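Local coordinates for protein cytochrome P450 (CYP102L1) (Mycobacterium phage Adler, PDB 6N6Q) that binds heme and, as a cytochrome P450, probably activates dioxygen at the heme iron to oxidise a substrate, at residues K410-G413 / A418-G421; V81-H86 / G347-A352; D94-A99 / K108-L113; N285-A290 / H427-A432. One frame throughout, in Å; residues are numbered along the deposited sequence.

Contact 1 of 4, residues K410-G413 / A418-G421; sequences KPFG and ACIG. With HEM (protoporphyrin IX containing Fe), chain E.
Cys-419 and Phe-412 hold the two ends of the heme-binding loop together beneath the porphyrin. The backbone N of Cys-419 gives a 2.9 Å hydrogen bond to Phe-412 O. With SG anti to the backbone N (chi1 176°), the Cys-419 sulfur reaches within 2.8 Å of the heme iron (FE). This is long for an iron-thiolate bond but fits the axial cysteine of the P450 signature FGxGxRxCxG, which begins at Phe-412. Packing is tight here: Cys-419 CB lies 3.2 Å from the pyrrole nitrogen NA of the heme. The same CB meets the edge of the Phe-412 ring, and the sulfur SG also lies at the ring's edge, 5.3 Å from its centre, a sulfur-aromatic contact. Phe-412 CE1 touches heme C3B at 3.7 Å. Gly-413 adopts a positive phi, and its bare CA leaves room for the first propionate carbon, CAA. Partly exposed Ala-418 rests its CB on Phe-412 O (3.4 Å) and on the Gly-413 carbonyl carbon. The looser side is that of Lys-410, exposed at the start of the type I turn. Phe-412 packs on helices 329-341 and 422-439; Gly-421 stands at the N-cap position of the latter.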
# COMPACT_ATOMS: atom_id res chain seq x y z
N LYS A 410 8.40 -10.12 3.16
CA LYS A 410 6.94 -10.22 3.08
C LYS A 410 6.32 -8.83 3.03
O LYS A 410 5.60 -8.43 3.94
CB LYS A 410 6.39 -11.01 4.27
CG LYS A 410 6.89 -12.44 4.36
CD LYS A 410 6.40 -13.27 3.19
CE LYS A 410 6.81 -14.73 3.35
NZ LYS A 410 6.15 -15.60 2.34
N PRO A 411 6.57 -8.08 1.95
CA PRO A 411 5.99 -6.73 1.86
C PRO A 411 4.47 -6.72 1.74
O PRO A 411 3.85 -5.67 1.95
CB PRO A 411 6.65 -6.14 0.61
CG PRO A 411 6.99 -7.33 -0.22
CD PRO A 411 7.35 -8.42 0.75
N PHE A 412 3.85 -7.86 1.42
CA PHE A 412 2.41 -7.96 1.28
C PHE A 412 1.77 -8.80 2.39
O PHE A 412 0.66 -9.31 2.22
CB PHE A 412 2.04 -8.53 -0.09
CG PHE A 412 2.47 -7.67 -1.24
CD1 PHE A 412 1.63 -6.68 -1.73
CD2 PHE A 412 3.71 -7.85 -1.84
CE1 PHE A 412 2.02 -5.88 -2.79
CE2 PHE A 412 4.10 -7.06 -2.90
CZ PHE A 412 3.26 -6.07 -3.37
N GLY A 413 2.46 -8.95 3.52
CA GLY A 413 1.92 -9.74 4.61
C GLY A 413 2.03 -11.23 4.36
O GLY A 413 2.76 -11.69 3.47
N ALA A 418 -3.22 -11.91 3.95
CA ALA A 418 -2.23 -11.15 3.21
C ALA A 418 -2.94 -10.25 2.21
O ALA A 418 -4.17 -10.26 2.08
CB ALA A 418 -1.24 -12.09 2.52
N CYS A 419 -2.16 -9.46 1.48
CA CYS A 419 -2.73 -8.42 0.63
C CYS A 419 -3.51 -9.03 -0.53
O CYS A 419 -2.93 -9.69 -1.40
CB CYS A 419 -1.63 -7.51 0.10
SG CYS A 419 -2.26 -6.29 -1.07
N ILE A 420 -4.82 -8.78 -0.56
CA ILE A 420 -5.64 -9.26 -1.67
C ILE A 420 -5.30 -8.53 -2.97
O ILE A 420 -5.60 -9.04 -4.06
CB ILE A 420 -7.14 -9.11 -1.34
CG1 ILE A 420 -7.99 -9.97 -2.29
CG2 ILE A 420 -7.56 -7.66 -1.44
CD1 ILE A 420 -9.48 -9.83 -2.07
N GLY A 421 -4.68 -7.36 -2.89
CA GLY A 421 -4.39 -6.58 -4.08
C GLY A 421 -2.94 -6.61 -4.51
O GLY A 421 -2.45 -5.66 -5.13
CHA HEM E . -3.61 -6.16 3.08
CHB HEM E . 0.58 -4.13 1.67
CHC HEM E . -1.57 -2.54 -2.39
CHD HEM E . -5.87 -3.92 -0.61
C1A HEM E . -2.28 -5.78 3.06
C2A HEM E . -1.26 -6.12 4.03
C3A HEM E . -0.11 -5.56 3.64
C4A HEM E . -0.35 -4.84 2.40
CMA HEM E . 1.23 -5.66 4.39
CAA HEM E . -1.45 -6.97 5.31
CBA HEM E . -1.92 -6.05 6.43
CGA HEM E . -1.95 -6.79 7.75
O1A HEM E . -1.49 -7.96 7.80
O2A HEM E . -2.43 -6.21 8.75
C1B HEM E . 0.38 -3.57 0.42
C2B HEM E . 1.40 -3.02 -0.44
C3B HEM E . 0.81 -2.58 -1.57
C4B HEM E . -0.61 -2.84 -1.45
CMB HEM E . 2.90 -2.99 -0.05
CAB HEM E . 1.44 -1.90 -2.82
CBB HEM E . 2.73 -1.61 -2.97
C1C HEM E . -2.92 -2.79 -2.29
C2C HEM E . -3.93 -2.55 -3.31
C3C HEM E . -5.11 -2.92 -2.83
C4C HEM E . -4.92 -3.43 -1.48
CMC HEM E . -3.68 -1.96 -4.72
CAC HEM E . -6.43 -2.81 -3.65
CBC HEM E . -7.61 -3.21 -3.18
C1D HEM E . -5.64 -4.66 0.54
C2D HEM E . -6.65 -5.28 1.38
C3D HEM E . -6.03 -5.90 2.39
C4D HEM E . -4.60 -5.69 2.24
CMD HEM E . -8.18 -5.24 1.14
CAD HEM E . -6.71 -6.70 3.53
CBD HEM E . -6.97 -8.13 3.07
CGD HEM E . -7.54 -8.94 4.21
O1D HEM E . -8.33 -9.89 3.93
O2D HEM E . -7.23 -8.64 5.39
NA HEM E . -1.69 -5.00 2.08
NB HEM E . -0.84 -3.45 -0.23
NC HEM E . -3.57 -3.33 -1.20
ND HEM E . -4.41 -4.93 1.10
FE HEM E . -2.64 -4.05 0.50

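Contact 2 of 4, residues V81-H86 / G347-A352; sequences VGPTLH and GYFRQA. With HEM (protoporphyrin IX containing Fe), chain E; CAC (cacodylate ion), chain F.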
# COMPACT_ATOMS: atom_id res chain seq x y z
N VAL A 81 -5.75 -7.30 14.49
CA VAL A 81 -6.13 -5.93 14.18
C VAL A 81 -5.37 -5.01 15.13
O VAL A 81 -5.77 -4.83 16.29
CB VAL A 81 -7.65 -5.72 14.29
CG1 VAL A 81 -8.01 -4.26 14.04
CG2 VAL A 81 -8.37 -6.62 13.30
N GLY A 82 -4.26 -4.44 14.65
CA GLY A 82 -3.41 -3.64 15.48
C GLY A 82 -4.08 -2.35 15.91
O GLY A 82 -5.21 -2.04 15.52
N PRO A 83 -3.37 -1.59 16.75
CA PRO A 83 -3.95 -0.34 17.27
C PRO A 83 -4.42 0.61 16.18
O PRO A 83 -5.58 1.04 16.19
CB PRO A 83 -2.81 0.26 18.10
CG PRO A 83 -1.99 -0.92 18.51
CD PRO A 83 -2.05 -1.87 17.34
N THR A 84 -3.55 0.95 15.23
CA THR A 84 -3.93 1.88 14.17
C THR A 84 -5.04 1.31 13.30
O THR A 84 -5.96 2.04 12.89
CB THR A 84 -2.71 2.25 13.32
OG1 THR A 84 -2.03 1.05 12.93
CG2 THR A 84 -1.76 3.14 14.10
N LEU A 85 -4.98 0.01 13.01
CA LEU A 85 -6.07 -0.62 12.26
C LEU A 85 -7.39 -0.50 13.02
O LEU A 85 -8.45 -0.29 12.41
CB LEU A 85 -5.75 -2.09 11.99
CG LEU A 85 -4.90 -2.38 10.76
CD1 LEU A 85 -4.86 -3.87 10.48
CD2 LEU A 85 -5.44 -1.63 9.55
N HIS A 86 -7.35 -0.64 14.35
CA HIS A 86 -8.55 -0.46 15.14
C HIS A 86 -9.07 0.97 15.04
O HIS A 86 -10.28 1.20 15.04
CB HIS A 86 -8.28 -0.83 16.60
CG HIS A 86 -9.45 -0.60 17.50
ND1 HIS A 86 -10.46 -1.53 17.66
CD2 HIS A 86 -9.78 0.45 18.29
CE1 HIS A 86 -11.36 -1.06 18.51
NE2 HIS A 86 -10.97 0.14 18.91
N GLY A 347 5.03 -2.99 8.46
CA GLY A 347 4.87 -4.15 9.32
C GLY A 347 3.41 -4.50 9.49
O GLY A 347 2.52 -3.81 8.99
N TYR A 348 3.18 -5.60 10.20
CA TYR A 348 1.84 -6.09 10.47
C TYR A 348 1.81 -6.69 11.87
O TYR A 348 2.84 -7.04 12.45
CB TYR A 348 1.40 -7.12 9.43
CG TYR A 348 2.41 -8.22 9.19
CD1 TYR A 348 3.42 -8.06 8.25
CD2 TYR A 348 2.35 -9.41 9.89
CE1 TYR A 348 4.34 -9.06 8.02
CE2 TYR A 348 3.27 -10.42 9.67
CZ TYR A 348 4.26 -10.24 8.73
OH TYR A 348 5.18 -11.24 8.51
N PHE A 349 0.60 -6.80 12.41
CA PHE A 349 0.38 -7.30 13.76
C PHE A 349 -0.19 -8.71 13.69
O PHE A 349 -1.13 -8.98 12.94
CB PHE A 349 -0.57 -6.39 14.54
CG PHE A 349 0.06 -5.09 14.95
CD1 PHE A 349 0.80 -5.00 16.12
CD2 PHE A 349 -0.10 -3.95 14.18
CE1 PHE A 349 1.37 -3.80 16.51
CE2 PHE A 349 0.47 -2.75 14.56
CZ PHE A 349 1.21 -2.68 15.73
N ARG A 350 0.39 -9.61 14.49
CA ARG A 350 -0.07 -10.99 14.57
C ARG A 350 -0.50 -11.30 15.99
O ARG A 350 -0.09 -10.64 16.94
CB ARG A 350 1.01 -11.97 14.11
CG ARG A 350 1.51 -11.73 12.70
CD ARG A 350 1.62 -13.03 11.93
NE ARG A 350 0.39 -13.35 11.22
CZ ARG A 350 0.04 -14.58 10.85
NH1 ARG A 350 0.82 -15.61 11.16
NH2 ARG A 350 -1.09 -14.78 10.20
N GLN A 351 -1.34 -12.32 16.13
CA GLN A 351 -1.84 -12.75 17.43
C GLN A 351 -1.82 -14.27 17.49
O GLN A 351 -1.91 -14.95 16.47
CB GLN A 351 -3.25 -12.21 17.71
CG GLN A 351 -4.32 -12.79 16.81
CD GLN A 351 -5.67 -12.12 17.01
OE1 GLN A 351 -5.75 -11.01 17.51
NE2 GLN A 351 -6.73 -12.81 16.60
N ALA A 352 -1.70 -14.79 18.71
CA ALA A 352 -1.56 -16.23 18.92
C ALA A 352 -2.93 -16.89 18.97
O ALA A 352 -3.80 -16.48 19.75
CB ALA A 352 -0.78 -16.51 20.20
CHA HEM E . -3.61 -6.16 3.08
CHB HEM E . 0.58 -4.13 1.67
CHC HEM E . -1.57 -2.54 -2.39
CHD HEM E . -5.87 -3.92 -0.61
C1A HEM E . -2.28 -5.78 3.06
C2A HEM E . -1.26 -6.12 4.03
C3A HEM E . -0.11 -5.56 3.64
C4A HEM E . -0.35 -4.84 2.40
CMA HEM E . 1.23 -5.66 4.39
CAA HEM E . -1.45 -6.97 5.31
CBA HEM E . -1.92 -6.05 6.43
CGA HEM E . -1.95 -6.79 7.75
O1A HEM E . -1.49 -7.96 7.80
O2A HEM E . -2.43 -6.21 8.75
C1B HEM E . 0.38 -3.57 0.42
C2B HEM E . 1.40 -3.02 -0.44
C3B HEM E . 0.81 -2.58 -1.57
C4B HEM E . -0.61 -2.84 -1.45
CMB HEM E . 2.90 -2.99 -0.05
CAB HEM E . 1.44 -1.90 -2.82
CBB HEM E . 2.73 -1.61 -2.97
C1C HEM E . -2.92 -2.79 -2.29
C2C HEM E . -3.93 -2.55 -3.31
C3C HEM E . -5.11 -2.92 -2.83
C4C HEM E . -4.92 -3.43 -1.48
CMC HEM E . -3.68 -1.96 -4.72
CAC HEM E . -6.43 -2.81 -3.65
CBC HEM E . -7.61 -3.21 -3.18
C1D HEM E . -5.64 -4.66 0.54
C2D HEM E . -6.65 -5.28 1.38
C3D HEM E . -6.03 -5.90 2.39
C4D HEM E . -4.60 -5.69 2.24
CMD HEM E . -8.18 -5.24 1.14
CAD HEM E . -6.71 -6.70 3.53
CBD HEM E . -6.97 -8.13 3.07
CGD HEM E . -7.54 -8.94 4.21
O1D HEM E . -8.33 -9.89 3.93
O2D HEM E . -7.23 -8.64 5.39
NA HEM E . -1.69 -5.00 2.08
NB HEM E . -0.84 -3.45 -0.23
NC HEM E . -3.57 -3.33 -1.20
ND HEM E . -4.41 -4.93 1.10
FE HEM E . -2.64 -4.05 0.50
AS CAC F . -10.41 -11.17 16.35
O1 CAC F . -11.76 -11.81 15.47
O2 CAC F . -9.03 -10.48 15.57
C1 CAC F . -11.10 -9.89 17.60
C2 CAC F . -9.81 -12.55 17.54
O HOH W 1 -7.19 -8.90 16.17
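Phe-349 lays its ring against Gly-82 and Pro-83, where the chain enters helix 83-87. Its CG stands beside the backbone N and anti to the carbonyl carbon (chi1 -73°), which sends the ring out from the strand. Pro-83 CD sits over one face, 3.9 Å from the ring centre and shifted toward the rim, a CH-pi contact with CZ as its nearest atom. Gly-82 CA comes in obliquely, 3.6 Å from Phe-349 CD2, and the lack of a side chain at this N-cap position lets the ring come so close. Strand 347-352 belongs to the five-stranded mixed sheet of the P450 fold, between strands 370-374 and 77-79, and the contact joins this sheet to the short helix 83-87, whose Leu-85 faces a heme propionate. On the heme side, Tyr-348 CB lies 3.4 Å from propionate oxygen O1A, while Leu-85 CD1 is 3.8 Å from O2A. Gln-351 leaves the strand with CG between its backbone N and carbonyl carbon (chi1 67°) and then runs extended. Its OE1 accepts from a water 2.9 Å away and also from Asn-80 ND2; the water in turn accepts from Val-81 N at 2.7 Å. That water also donates to O2 of a cacodylate ion, probably from the crystallisation liquor, to which Gln-351 NE2 makes a weak bond; NE2 is also hydrogen-bonded to Glu-78.

Contact 3 of 4, residues D94-A99 / K108-L113; sequences DGMFTA and KAHEIL. With HEM (protoporphyrin IX containing Fe), chain E.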
# COMPACT_ATOMS: atom_id res chain seq x y z
N ASP A 94 -16.06 -2.37 9.04
CA ASP A 94 -15.73 -3.79 8.93
C ASP A 94 -15.31 -4.18 7.52
O ASP A 94 -15.66 -5.26 7.04
CB ASP A 94 -16.90 -4.64 9.41
CG ASP A 94 -18.17 -4.42 8.60
OD1 ASP A 94 -18.22 -3.45 7.81
OD2 ASP A 94 -19.11 -5.22 8.75
N GLY A 95 -14.58 -3.31 6.83
CA GLY A 95 -14.01 -3.67 5.55
C GLY A 95 -12.93 -4.72 5.70
O GLY A 95 -12.45 -5.02 6.79
N MET A 96 -12.52 -5.28 4.55
CA MET A 96 -11.57 -6.40 4.57
C MET A 96 -10.28 -6.05 5.30
O MET A 96 -9.63 -6.94 5.86
CB MET A 96 -11.25 -6.84 3.14
CG MET A 96 -12.33 -7.68 2.48
SD MET A 96 -11.80 -8.42 0.93
CE MET A 96 -10.39 -9.38 1.49
N PHE A 97 -9.90 -4.78 5.33
CA PHE A 97 -8.62 -4.41 5.91
C PHE A 97 -8.71 -4.23 7.42
O PHE A 97 -7.77 -4.58 8.15
CB PHE A 97 -8.10 -3.13 5.24
CG PHE A 97 -6.65 -2.85 5.49
CD1 PHE A 97 -5.69 -3.83 5.31
CD2 PHE A 97 -6.24 -1.58 5.89
CE1 PHE A 97 -4.35 -3.55 5.54
CE2 PHE A 97 -4.91 -1.31 6.11
CZ PHE A 97 -3.96 -2.29 5.94
N THR A 98 -9.83 -3.72 7.92
CA THR A 98 -9.98 -3.39 9.33
C THR A 98 -10.93 -4.32 10.08
O THR A 98 -11.16 -4.11 11.27
CB THR A 98 -10.46 -1.94 9.48
OG1 THR A 98 -11.63 -1.73 8.68
CG2 THR A 98 -9.37 -0.97 9.03
N ALA A 99 -11.49 -5.33 9.42
CA ALA A 99 -12.41 -6.23 10.09
C ALA A 99 -11.66 -7.23 10.96
O ALA A 99 -10.54 -7.64 10.65
CB ALA A 99 -13.28 -6.97 9.08
N LYS A 108 -17.02 -13.45 4.28
CA LYS A 108 -17.91 -13.25 3.14
C LYS A 108 -17.22 -12.43 2.05
O LYS A 108 -17.09 -12.88 0.91
CB LYS A 108 -19.20 -12.57 3.59
CG LYS A 108 -20.14 -13.46 4.38
CD LYS A 108 -21.42 -12.73 4.74
CE LYS A 108 -22.13 -12.19 3.51
NZ LYS A 108 -23.39 -11.48 3.84
N ALA A 109 -16.76 -11.23 2.41
CA ALA A 109 -16.10 -10.37 1.43
C ALA A 109 -14.87 -11.04 0.83
O ALA A 109 -14.60 -10.91 -0.37
CB ALA A 109 -15.73 -9.03 2.07
N HIS A 110 -14.11 -11.76 1.65
CA HIS A 110 -12.88 -12.38 1.16
C HIS A 110 -13.17 -13.45 0.12
O HIS A 110 -12.45 -13.55 -0.89
CB HIS A 110 -12.08 -12.96 2.32
CG HIS A 110 -10.81 -13.65 1.90
ND1 HIS A 110 -9.73 -12.96 1.39
CD2 HIS A 110 -10.46 -14.95 1.90
CE1 HIS A 110 -8.77 -13.81 1.10
NE2 HIS A 110 -9.18 -15.03 1.40
N GLU A 111 -14.20 -14.26 0.33
CA GLU A 111 -14.55 -15.28 -0.65
C GLU A 111 -15.36 -14.73 -1.82
O GLU A 111 -15.58 -15.46 -2.79
CB GLU A 111 -15.33 -16.42 0.02
CG GLU A 111 -14.73 -16.95 1.33
CD GLU A 111 -13.47 -17.80 1.13
OE1 GLU A 111 -12.59 -17.41 0.34
OE2 GLU A 111 -13.37 -18.86 1.79
N ILE A 112 -15.79 -13.48 -1.75
CA ILE A 112 -16.53 -12.84 -2.83
C ILE A 112 -15.62 -12.04 -3.74
O ILE A 112 -15.78 -12.05 -4.96
CB ILE A 112 -17.66 -11.97 -2.25
CG1 ILE A 112 -18.79 -12.84 -1.70
CG2 ILE A 112 -18.20 -11.00 -3.30
CD1 ILE A 112 -19.83 -12.06 -0.91
N LEU A 113 -14.64 -11.34 -3.16
CA LEU A 113 -13.78 -10.44 -3.92
C LEU A 113 -12.49 -11.08 -4.40
O LEU A 113 -11.77 -10.45 -5.19
CB LEU A 113 -13.46 -9.20 -3.07
CG LEU A 113 -14.62 -8.21 -2.94
CD1 LEU A 113 -14.46 -7.34 -1.71
CD2 LEU A 113 -14.71 -7.36 -4.20
CHA HEM E . -3.61 -6.16 3.08
CHB HEM E . 0.58 -4.13 1.67
CHC HEM E . -1.57 -2.54 -2.39
CHD HEM E . -5.87 -3.92 -0.61
C1A HEM E . -2.28 -5.78 3.06
C2A HEM E . -1.26 -6.12 4.03
C3A HEM E . -0.11 -5.56 3.64
C4A HEM E . -0.35 -4.84 2.40
CMA HEM E . 1.23 -5.66 4.39
CAA HEM E . -1.45 -6.97 5.31
CBA HEM E . -1.92 -6.05 6.43
CGA HEM E . -1.95 -6.79 7.75
O1A HEM E . -1.49 -7.96 7.80
O2A HEM E . -2.43 -6.21 8.75
C1B HEM E . 0.38 -3.57 0.42
C2B HEM E . 1.40 -3.02 -0.44
C3B HEM E . 0.81 -2.58 -1.57
C4B HEM E . -0.61 -2.84 -1.45
CMB HEM E . 2.90 -2.99 -0.05
CAB HEM E . 1.44 -1.90 -2.82
CBB HEM E . 2.73 -1.61 -2.97
C1C HEM E . -2.92 -2.79 -2.29
C2C HEM E . -3.93 -2.55 -3.31
C3C HEM E . -5.11 -2.92 -2.83
C4C HEM E . -4.92 -3.43 -1.48
CMC HEM E . -3.68 -1.96 -4.72
CAC HEM E . -6.43 -2.81 -3.65
CBC HEM E . -7.61 -3.21 -3.18
C1D HEM E . -5.64 -4.66 0.54
C2D HEM E . -6.65 -5.28 1.38
C3D HEM E . -6.03 -5.90 2.39
C4D HEM E . -4.60 -5.69 2.24
CMD HEM E . -8.18 -5.24 1.14
CAD HEM E . -6.71 -6.70 3.53
CBD HEM E . -6.97 -8.13 3.07
CGD HEM E . -7.54 -8.94 4.21
O1D HEM E . -8.33 -9.89 3.93
O2D HEM E . -7.23 -8.64 5.39
NA HEM E . -1.69 -5.00 2.08
NB HEM E . -0.84 -3.45 -0.23
NC HEM E . -3.57 -3.33 -1.20
ND HEM E . -4.41 -4.93 1.10
FE HEM E . -2.64 -4.05 0.50
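Met-96 alone carries the loop's side of the contact, and its methyl end meets a histidine ring and a heme propionate together. The thioether is bent at its last torsion (chi3 59°), turning CE to the edge of the His-110 ring, in plane and 3.6 Å from ND1, and to within 3.2 Å of propionate oxygen O1D. Nearer the backbone, Met-96 CG touches Ala-109 CB at 3.7 Å, and SD rests 3.9 Å from Leu-113 CD1. These three partners lie on one side of helix 104-113, so the methionine fits along it without any hydrogen bond between the segments. His-110 stacks on Trp-106, whose NE1 is hydrogen-bonded to the heme; His-110, four residues after Trp-106, takes the place where many P450s have the arginine of a WxxxR motif. Next along the loop, Phe-97 presents its ring edge to propionate carbon CAD, with CD1 3.5 Å away. Helix 265-296 borders the contact through Gln-271 and Phe-275, while helix 247-253 touches Leu-113 through Met-251.

Contact 4 of 4, residues N285-A290 / H427-A432; sequences NAIAFA and HEMVIA. With HEM (protoporphyrin IX containing Fe), chain E.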
# COMPACT_ATOMS: atom_id res chain seq x y z
N ASN A 285 3.35 5.50 -2.78
CA ASN A 285 4.63 5.74 -2.13
C ASN A 285 5.69 4.76 -2.61
O ASN A 285 6.88 5.11 -2.67
CB ASN A 285 4.47 5.66 -0.61
CG ASN A 285 3.54 6.73 -0.07
OD1 ASN A 285 3.34 7.76 -0.71
ND2 ASN A 285 2.98 6.49 1.10
N ALA A 286 5.30 3.53 -2.96
CA ALA A 286 6.25 2.59 -3.55
C ALA A 286 6.77 3.11 -4.89
O ALA A 286 7.97 3.02 -5.17
CB ALA A 286 5.60 1.22 -3.72
N ILE A 287 5.87 3.65 -5.72
CA ILE A 287 6.29 4.26 -6.98
C ILE A 287 7.21 5.44 -6.72
O ILE A 287 8.22 5.63 -7.41
CB ILE A 287 5.06 4.67 -7.81
CG1 ILE A 287 4.28 3.43 -8.27
CG2 ILE A 287 5.47 5.51 -9.01
CD1 ILE A 287 2.91 3.75 -8.82
N ALA A 288 6.88 6.26 -5.72
CA ALA A 288 7.70 7.42 -5.40
C ALA A 288 9.10 7.00 -4.95
O ALA A 288 10.09 7.66 -5.28
CB ALA A 288 7.02 8.28 -4.33
N PHE A 289 9.19 5.91 -4.19
CA PHE A 289 10.50 5.39 -3.80
C PHE A 289 11.27 4.89 -5.02
O PHE A 289 12.47 5.17 -5.16
CB PHE A 289 10.35 4.26 -2.78
CG PHE A 289 10.25 4.74 -1.36
CD1 PHE A 289 11.33 5.37 -0.75
CD2 PHE A 289 9.10 4.53 -0.62
CE1 PHE A 289 11.25 5.80 0.56
CE2 PHE A 289 9.02 4.96 0.70
CZ PHE A 289 10.09 5.59 1.29
N ALA A 290 10.60 4.15 -5.91
CA ALA A 290 11.28 3.64 -7.10
C ALA A 290 11.71 4.77 -8.03
O ALA A 290 12.75 4.66 -8.68
CB ALA A 290 10.37 2.66 -7.83
N HIS A 427 0.93 -5.00 -10.89
CA HIS A 427 0.62 -4.67 -12.28
C HIS A 427 0.66 -3.17 -12.51
O HIS A 427 1.28 -2.69 -13.47
CB HIS A 427 -0.74 -5.24 -12.67
CG HIS A 427 -0.99 -5.24 -14.15
ND1 HIS A 427 -0.29 -6.04 -15.02
CD2 HIS A 427 -1.87 -4.53 -14.90
CE1 HIS A 427 -0.72 -5.83 -16.25
NE2 HIS A 427 -1.68 -4.92 -16.21
N GLU A 428 0.02 -2.39 -11.63
CA GLU A 428 -0.04 -0.95 -11.82
C GLU A 428 1.31 -0.28 -11.57
O GLU A 428 1.61 0.75 -12.18
CB GLU A 428 -1.11 -0.33 -10.92
CG GLU A 428 -0.84 -0.48 -9.44
CD GLU A 428 -1.68 0.46 -8.59
OE1 GLU A 428 -1.82 1.64 -8.98
OE2 GLU A 428 -2.19 0.02 -7.54
N MET A 429 2.13 -0.84 -10.68
CA MET A 429 3.42 -0.23 -10.39
C MET A 429 4.38 -0.36 -11.56
O MET A 429 5.20 0.54 -11.79
CB MET A 429 4.03 -0.85 -9.13
CG MET A 429 3.34 -0.44 -7.83
SD MET A 429 4.19 -1.02 -6.35
CE MET A 429 4.05 -2.80 -6.55
N VAL A 430 4.30 -1.46 -12.32
CA VAL A 430 5.20 -1.64 -13.45
C VAL A 430 4.78 -0.76 -14.62
O VAL A 430 5.61 -0.10 -15.25
CB VAL A 430 5.25 -3.13 -13.85
CG1 VAL A 430 6.11 -3.31 -15.10
CG2 VAL A 430 5.81 -3.96 -12.71
N ILE A 431 3.48 -0.74 -14.94
CA ILE A 431 3.00 0.09 -16.05
C ILE A 431 3.31 1.55 -15.79
O ILE A 431 3.69 2.30 -16.70
CB ILE A 431 1.49 -0.13 -16.28
CG1 ILE A 431 1.18 -1.62 -16.47
CG2 ILE A 431 1.02 0.66 -17.49
CD1 ILE A 431 -0.25 -1.89 -16.88
N ALA A 432 3.15 2.00 -14.54
CA ALA A 432 3.42 3.39 -14.20
C ALA A 432 4.90 3.72 -14.38
O ALA A 432 5.25 4.75 -14.96
CB ALA A 432 2.97 3.68 -12.77
CHA HEM E . -3.61 -6.16 3.08
CHB HEM E . 0.58 -4.13 1.67
CHC HEM E . -1.57 -2.54 -2.39
CHD HEM E . -5.87 -3.92 -0.61
C1A HEM E . -2.28 -5.78 3.06
C2A HEM E . -1.26 -6.12 4.03
C3A HEM E . -0.11 -5.56 3.64
C4A HEM E . -0.35 -4.84 2.40
CMA HEM E . 1.23 -5.66 4.39
CAA HEM E . -1.45 -6.97 5.31
CBA HEM E . -1.92 -6.05 6.43
CGA HEM E . -1.95 -6.79 7.75
O1A HEM E . -1.49 -7.96 7.80
O2A HEM E . -2.43 -6.21 8.75
C1B HEM E . 0.38 -3.57 0.42
C2B HEM E . 1.40 -3.02 -0.44
C3B HEM E . 0.81 -2.58 -1.57
C4B HEM E . -0.61 -2.84 -1.45
CMB HEM E . 2.90 -2.99 -0.05
CAB HEM E . 1.44 -1.90 -2.82
CBB HEM E . 2.73 -1.61 -2.97
C1C HEM E . -2.92 -2.79 -2.29
C2C HEM E . -3.93 -2.55 -3.31
C3C HEM E . -5.11 -2.92 -2.83
C4C HEM E . -4.92 -3.43 -1.48
CMC HEM E . -3.68 -1.96 -4.72
CAC HEM E . -6.43 -2.81 -3.65
CBC HEM E . -7.61 -3.21 -3.18
C1D HEM E . -5.64 -4.66 0.54
C2D HEM E . -6.65 -5.28 1.38
C3D HEM E . -6.03 -5.90 2.39
C4D HEM E . -4.60 -5.69 2.24
CMD HEM E . -8.18 -5.24 1.14
CAD HEM E . -6.71 -6.70 3.53
CBD HEM E . -6.97 -8.13 3.07
CGD HEM E . -7.54 -8.94 4.21
O1D HEM E . -8.33 -9.89 3.93
O2D HEM E . -7.23 -8.64 5.39
NA HEM E . -1.69 -5.00 2.08
NB HEM E . -0.84 -3.45 -0.23
NC HEM E . -3.57 -3.33 -1.20
ND HEM E . -4.41 -4.93 1.10
FE HEM E . -2.64 -4.05 0.50
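Ile-287 and Met-429 meet through their first torsions: CG1 of the isoleucine (chi1 -67°) and CG of the methionine (chi1 -72°) each stand beside their own backbone N, anti to the carbonyl carbon. They link two core helices of the P450 fold: helix 265-296, the long helix that spans the molecule across the heme, and helix 422-439, the L helix that follows the cysteine loop. The two short segments run in broadly the same direction, crossing at -37° with their axes 10.3 Å apart. Two alanines, an isoleucine and a methionine make up the apolar interface. Ile-287 CG1 meets Met-429 CG at 4.0 Å, the two chains passing at a slant, and the isoleucine's extended end carries CD1 on to the methyl CB of Ala-432, also at 4.0 Å. The methionine runs straight to SD before bending at its last bond. No hydrogen bond crosses between the segments. Glu-428 is buried beside this contact, its OE2 3.8 Å from heme methyl CMC; a hydrogen bond with Ser-283 OG, from the same long helix, holds that oxygen. Helix 329-341 adds to the apolar core through Leu-339 on Ala-286 and Ile-335 on Met-429. At the heme end, Met-429 SD touches both Ala-286 CB and the terminal vinyl carbon CBB of the heme, each 3.7 Å away.

All four contacts border the same heme. Contact 1 lies about 14 Å, centre to centre, from contacts 2 and 3 and about 16 Å from contact 4. Contacts 2 and 3, on the propionate side, touch through Leu-85 and Phe-97, while Ile-420 of contact 1 packs on Met-96 of contact 3. Contact 4 stands apart, about 25 Å from contact 3 and 26 Å from contact 2. Along the chain, contact 3 is nested within the loop closed by contact 2 and contact 1 within that of contact 4, while contacts 2 and 4 interleave. Sheet strand, cysteine loop and core helices, distant in sequence, thus come together to enclose one cofactor.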